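Local coordinates for protein eukaryotic translation initiation factor 4 gamma 2 (Homo sapiens, PDB 4IUL) that probably acts in translation initiation, interacting with the RNA helicase eIF4A through its helical MIF4G domain, at residues E44-G49 with C81-E86; T179-K184 with A224-L229. All blocks are in the same frame, centred on the assembly; numbering follows the deposited sequence.

Both contacts bring together the C-terminal ends of two helices within one all-helical MIF4G domain built of HEAT repeats, but they sit on opposite sides of its centre. Contact 1 joins helix 38-48 to helix 74-87 and is closed along the chain before contact 2, between the ends of helix 170-181 and helix 216-227, begins. Their centres lie 39 Å apart and their nearest atoms about 20 Å, so neither touches the other. The chemistry differs as well: 44-49 meets 81-86 through leucines with an arginine alongside, while in 179-184 with 224-229 an arginine is hydrogen-bonded to a helix-end carbonyl.

Contact 1 of 2, residues E44-G49 with C81-E86; sequences ELLNVG and CLRLAE
Leu45, whose methyl CD2 reaches Leu84 across the contact, also supplies the carbonyl O that takes the N-H of Gly49 at 2.8 Å. That bond comes as helix 38-48 gives out: Gly49 is the first residue past its helical conformation. Between the two segments there is no hydrogen bond; they meet through carbon, with one arginine lying alongside. Leu46 is the main bridge. With chi1 at -80°, its CG lies beside the backbone N and the branch end swings toward helix 74-87, where its two methyls find different partners. Leu46 CD2 presses against Leu84 CD2 at 3.4 Å, tighter than an ordinary methyl contact, the two side chains running alongside one another and pointing opposite ways. Leu46 CD1 instead comes obliquely to the Arg83 guanidinium, 4.0 Å from Arg83 NH2, with the leucine roughly perpendicular to the arginine chain. The bends of Arg83 at chi2 and chi3 fold its chain back, and its NH1 makes a salt bridge with Asp87 farther along the same helix. Leu84 uses its other methyl, CD1, to meet Leu45 CD2 at 4.3 Å. The axes of the helical segments 44-48 and 81-86 lie 34° from parallel and come within 10.7 Å, a spacing that these leucines span. Were Leu46 cut back to an alanine, Leu84 CD2 would probably lose its closest neighbour across the contact, and a gap would be likely to open beside Arg83. Val26 of helix 13-31 touches Leu45, while Val59 and Ile63 of helix 53-69 and Phe108 of helix 107-127 pack on Leu84. With no hydrogen bond between the two segments, they are held here by apolar fit, and the arginine's charge is answered from its own helix.

Contact 2 of 2, residues T179-K184 with A224-L229; sequences TLLEKK and ARMCSL
Leu181 O, at the last helical residue of 170-181, receives two N-H groups from Arg225. Arg225 NH2 is the better donor, 3.2 Å from Leu181 O with an angle of 148° at the hydrogen and lying almost in line with the C=O; Arg225 NE adds a weak bond to the same oxygen at 3.4 Å. The oxygen meets the edge of the guanidinium, tilted 17° from its plane. A positive group at the C-terminal end of a helix would be expected to interact favourably with the helix dipole. Leu229 CD1 lies over one guanidinium face, offset toward the rim, and Lys183 CB comes to 3.4 Å from Arg225 NH2. Lys183 NZ turns away, hydrogen-bonds to Val187 O, and lies 6.9 Å from Arg225 NH2. The backbone O of Arg225 is in turn used by Ser228 OG, which donates at 3.0 Å from above the carbonyl plane.

Alongside these bonds, Leu181 CD2 packs on Arg225 CG at 3.9 Å and on Met226 CG at 4.2 Å; having its CG anti to the carbonyl carbon (chi1 -79°) sends that branch toward the second helix. Leu199 of helix 193-210 also packs on Leu181, and Thr246 of helix 237-251 on Met226, so the contact joins the ends of helices 170-181 and 216-227, with helix 193-210 packing on the first and helix 237-251 on the second.

Contact 1 of 2, residues E44-G49 with C81-E86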
loop_
_atom_site.group_PDB
_atom_site.type_symbol
_atom_site.label_atom_id
_atom_site.label_comp_id
_atom_site.label_asym_id
_atom_site.label_seq_id
_atom_site.Cartn_x
_atom_site.Cartn_y
_atom_site.Cartn_z
ATOM N N GLU A 44 -20.377 9.442 7.048
ATOM C CA GLU A 44 -20.244 9.754 8.467
ATOM C C GLU A 44 -18.809 10.199 8.764
ATOM O O GLU A 44 -18.582 11.193 9.459
ATOM C CB GLU A 44 -20.585 8.526 9.312
ATOM C CG GLU A 44 -21.029 8.857 10.731
ATOM C CD GLU A 44 -21.167 7.618 11.602
ATOM O OE1 GLU A 44 -21.595 6.564 11.075
ATOM O OE2 GLU A 44 -20.855 7.708 12.812
ATOM N N LEU A 45 -17.845 9.464 8.220
ATOM C CA LEU A 45 -16.438 9.777 8.424
ATOM C C LEU A 45 -16.102 11.166 7.904
ATOM O O LEU A 45 -15.317 11.890 8.518
ATOM C CB LEU A 45 -15.554 8.733 7.736
ATOM C CG LEU A 45 -14.047 8.876 7.968
ATOM C CD1 LEU A 45 -13.772 9.031 9.463
ATOM C CD2 LEU A 45 -13.322 7.657 7.412
ATOM N N LEU A 46 -16.700 11.533 6.773
ATOM C CA LEU A 46 -16.476 12.845 6.172
ATOM C C LEU A 46 -17.072 13.967 7.018
ATOM O O LEU A 46 -16.571 15.092 7.025
ATOM C CB LEU A 46 -17.091 12.901 4.770
ATOM C CG LEU A 46 -16.301 12.276 3.619
ATOM C CD1 LEU A 46 -17.180 12.160 2.381
ATOM C CD2 LEU A 46 -15.078 13.134 3.333
ATOM N N ASN A 47 -18.141 13.652 7.739
ATOM C CA ASN A 47 -18.816 14.643 8.559
ATOM C C ASN A 47 -18.021 15.079 9.787
ATOM O O ASN A 47 -18.109 16.237 10.199
ATOM C CB ASN A 47 -20.188 14.106 8.987
ATOM C CG ASN A 47 -20.970 15.100 9.836
ATOM O OD1 ASN A 47 -21.240 16.224 9.408
ATOM N ND2 ASN A 47 -21.338 14.685 11.046
ATOM N N VAL A 48 -17.238 14.166 10.360
ATOM C CA VAL A 48 -16.468 14.484 11.565
ATOM C C VAL A 48 -14.934 14.387 11.469
ATOM O O VAL A 48 -14.223 14.882 12.348
ATOM C CB VAL A 48 -16.925 13.593 12.741
ATOM C CG1 VAL A 48 -16.526 12.140 12.483
ATOM C CG2 VAL A 48 -16.330 14.102 14.041
ATOM N N GLY A 49 -14.421 13.781 10.403
ATOM C CA GLY A 49 -12.980 13.631 10.289
ATOM C C GLY A 49 -12.183 14.571 9.404
ATOM O O GLY A 49 -11.094 14.206 8.972
ATOM N N CYS A 81 -9.664 6.716 1.341
ATOM C CA CYS A 81 -8.628 7.742 1.303
ATOM C C CYS A 81 -8.853 8.703 0.126
ATOM O O CYS A 81 -8.617 9.911 0.248
ATOM C CB CYS A 81 -7.242 7.089 1.220
ATOM S SG CYS A 81 -6.724 6.258 2.777
ATOM N N LEU A 82 -9.324 8.172 -1.001
ATOM C CA LEU A 82 -9.587 9.001 -2.179
ATOM C C LEU A 82 -10.640 10.071 -1.893
ATOM O O LEU A 82 -10.450 11.238 -2.223
ATOM C CB LEU A 82 -10.053 8.139 -3.352
ATOM C CG LEU A 82 -10.547 8.892 -4.601
ATOM C CD1 LEU A 82 -9.445 9.819 -5.144
ATOM C CD2 LEU A 82 -10.965 7.874 -5.674
ATOM N N ARG A 83 -11.751 9.664 -1.284
ATOM C CA ARG A 83 -12.837 10.585 -0.949
ATOM C C ARG A 83 -12.350 11.707 -0.032
ATOM O O ARG A 83 -12.651 12.883 -0.255
ATOM C CB ARG A 83 -13.978 9.823 -0.264
ATOM C CG ARG A 83 -14.441 8.583 -1.022
ATOM C CD ARG A 83 -15.278 8.913 -2.262
ATOM N NE ARG A 83 -16.645 9.289 -1.902
ATOM C CZ ARG A 83 -17.018 10.512 -1.538
ATOM N NH1 ARG A 83 -16.126 11.498 -1.495
ATOM N NH2 ARG A 83 -18.278 10.745 -1.189
ATOM N N LEU A 84 -11.596 11.339 1.002
ATOM C CA LEU A 84 -11.070 12.323 1.946
ATOM C C LEU A 84 -10.078 13.270 1.270
ATOM O O LEU A 84 -10.066 14.472 1.544
ATOM C CB LEU A 84 -10.393 11.618 3.131
ATOM C CG LEU A 84 -11.351 10.843 4.046
ATOM C CD1 LEU A 84 -10.576 10.054 5.093
ATOM C CD2 LEU A 84 -12.293 11.824 4.714
ATOM N N ALA A 85 -9.252 12.726 0.380
ATOM C CA ALA A 85 -8.270 13.540 -0.326
ATOM C C ALA A 85 -8.937 14.618 -1.166
ATOM O O ALA A 85 -8.425 15.736 -1.288
ATOM C CB ALA A 85 -7.398 12.658 -1.217
ATOM N N GLU A 86 -10.084 14.282 -1.742
ATOM C CA GLU A 86 -10.791 15.220 -2.597
ATOM C C GLU A 86 -11.675 16.204 -1.845
ATOM O O GLU A 86 -11.799 17.353 -2.259
ATOM C CB GLU A 86 -11.634 14.463 -3.638
ATOM C CG GLU A 86 -10.829 13.482 -4.496
ATOM C CD GLU A 86 -11.636 12.855 -5.632
ATOM O OE1 GLU A 86 -12.784 12.419 -5.392
ATOM O OE2 GLU A 86 -11.115 12.785 -6.767
#

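Contact 2 of 2, residues T179-K184 with A224-L229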
loop_
_atom_site.group_PDB
_atom_site.type_symbol
_atom_site.label_atom_id
_atom_site.label_comp_id
_atom_site.label_asym_id
_atom_site.label_seq_id
_atom_site.Cartn_x
_atom_site.Cartn_y
_atom_site.Cartn_z
ATOM N N THR A 179 12.187 -5.103 -3.132
ATOM C CA THR A 179 12.262 -6.015 -1.998
ATOM C C THR A 179 11.642 -7.376 -2.314
ATOM O O THR A 179 12.085 -8.398 -1.794
ATOM C CB THR A 179 11.577 -5.424 -0.744
ATOM O OG1 THR A 179 10.179 -5.258 -0.988
ATOM C CG2 THR A 179 12.181 -4.075 -0.397
ATOM N N LEU A 180 10.625 -7.387 -3.170
ATOM C CA LEU A 180 9.964 -8.635 -3.534
ATOM C C LEU A 180 10.804 -9.525 -4.451
ATOM O O LEU A 180 10.698 -10.749 -4.385
ATOM C CB LEU A 180 8.605 -8.353 -4.186
ATOM C CG LEU A 180 7.518 -7.738 -3.296
ATOM C CD1 LEU A 180 6.206 -7.659 -4.073
ATOM C CD2 LEU A 180 7.336 -8.587 -2.038
ATOM N N LEU A 181 11.636 -8.915 -5.293
ATOM C CA LEU A 181 12.487 -9.663 -6.214
ATOM C C LEU A 181 13.862 -9.993 -5.632
ATOM O O LEU A 181 14.581 -10.843 -6.166
ATOM C CB LEU A 181 12.685 -8.879 -7.513
ATOM C CG LEU A 181 11.570 -8.881 -8.557
ATOM C CD1 LEU A 181 11.908 -7.892 -9.665
ATOM C CD2 LEU A 181 11.401 -10.281 -9.123
ATOM N N GLU A 182 14.230 -9.317 -4.548
ATOM C CA GLU A 182 15.525 -9.542 -3.918
ATOM C C GLU A 182 15.633 -10.947 -3.342
ATOM O O GLU A 182 14.690 -11.460 -2.737
ATOM C CB GLU A 182 15.765 -8.517 -2.809
ATOM C CG GLU A 182 17.071 -8.722 -2.054
ATOM C CD GLU A 182 17.253 -7.726 -0.925
ATOM O OE1 GLU A 182 16.434 -7.732 0.020
ATOM O OE2 GLU A 182 18.217 -6.933 -0.986
ATOM N N LYS A 183 16.799 -11.558 -3.528
ATOM C CA LYS A 183 17.053 -12.907 -3.040
ATOM C C LYS A 183 17.922 -12.926 -1.786
ATOM O O LYS A 183 19.144 -12.791 -1.858
ATOM C CB LYS A 183 17.719 -13.737 -4.142
ATOM C CG LYS A 183 18.163 -15.120 -3.697
ATOM C CD LYS A 183 16.997 -15.935 -3.176
ATOM C CE LYS A 183 17.463 -17.298 -2.721
ATOM N NZ LYS A 183 16.330 -18.102 -2.213
ATOM N N LYS A 184 17.281 -13.100 -0.636
ATOM C CA LYS A 184 17.984 -13.147 0.637
ATOM C C LYS A 184 18.790 -14.439 0.744
ATOM O O LYS A 184 18.404 -15.466 0.186
ATOM C CB LYS A 184 16.980 -13.078 1.785
ATOM C CG LYS A 184 16.178 -11.789 1.839
ATOM C CD LYS A 184 17.048 -10.613 2.239
ATOM C CE LYS A 184 16.206 -9.379 2.513
ATOM N NZ LYS A 184 15.245 -9.601 3.629
ATOM N N ALA A 224 13.768 -9.115 -16.663
ATOM C CA ALA A 224 14.793 -10.065 -17.079
ATOM C C ALA A 224 14.837 -11.051 -15.915
ATOM O O ALA A 224 14.724 -12.268 -16.088
ATOM C CB ALA A 224 16.134 -9.371 -17.231
ATOM N N ARG A 225 14.973 -10.492 -14.720
ATOM C CA ARG A 225 15.015 -11.263 -13.491
ATOM C C ARG A 225 13.799 -12.193 -13.397
ATOM O O ARG A 225 13.916 -13.324 -12.925
ATOM C CB ARG A 225 15.059 -10.290 -12.310
ATOM C CG ARG A 225 14.802 -10.880 -10.941
ATOM C CD ARG A 225 15.889 -11.830 -10.496
ATOM N NE ARG A 225 15.701 -12.193 -9.093
ATOM C CZ ARG A 225 16.393 -13.132 -8.459
ATOM N NH1 ARG A 225 17.330 -13.820 -9.100
ATOM N NH2 ARG A 225 16.147 -13.382 -7.181
ATOM N N MET A 226 12.644 -11.719 -13.864
ATOM C CA MET A 226 11.407 -12.497 -13.833
ATOM C C MET A 226 11.411 -13.671 -14.812
ATOM O O MET A 226 10.885 -14.744 -14.500
ATOM C CB MET A 226 10.198 -11.598 -14.127
ATOM C CG MET A 226 9.750 -10.721 -12.953
ATOM S SD MET A 226 8.645 -9.356 -13.414
ATOM C CE MET A 226 7.052 -10.173 -13.561
ATOM N N CYS A 227 11.990 -13.461 -15.993
ATOM C CA CYS A 227 12.065 -14.502 -17.017
ATOM C C CYS A 227 12.974 -15.642 -16.581
ATOM O O CYS A 227 12.737 -16.796 -16.931
ATOM C CB CYS A 227 12.591 -13.931 -18.340
ATOM S SG CYS A 227 11.389 -12.998 -19.311
ATOM N N SER A 228 14.012 -15.314 -15.815
ATOM C CA SER A 228 14.954 -16.324 -15.345
ATOM C C SER A 228 14.500 -16.998 -14.053
ATOM O O SER A 228 15.325 -17.518 -13.302
ATOM C CB SER A 228 16.338 -15.702 -15.134
ATOM O OG SER A 228 16.307 -14.722 -14.113
ATOM N N LEU A 229 13.191 -16.981 -13.800
ATOM C CA LEU A 229 12.617 -17.593 -12.604
ATOM C C LEU A 229 11.332 -18.345 -12.941
ATOM O O LEU A 229 10.882 -19.196 -12.169
ATOM C CB LEU A 229 12.295 -16.535 -11.538
ATOM C CG LEU A 229 13.408 -15.718 -10.873
ATOM C CD1 LEU A 229 12.784 -14.739 -9.888
ATOM C CD2 LEU A 229 14.388 -16.632 -10.158
#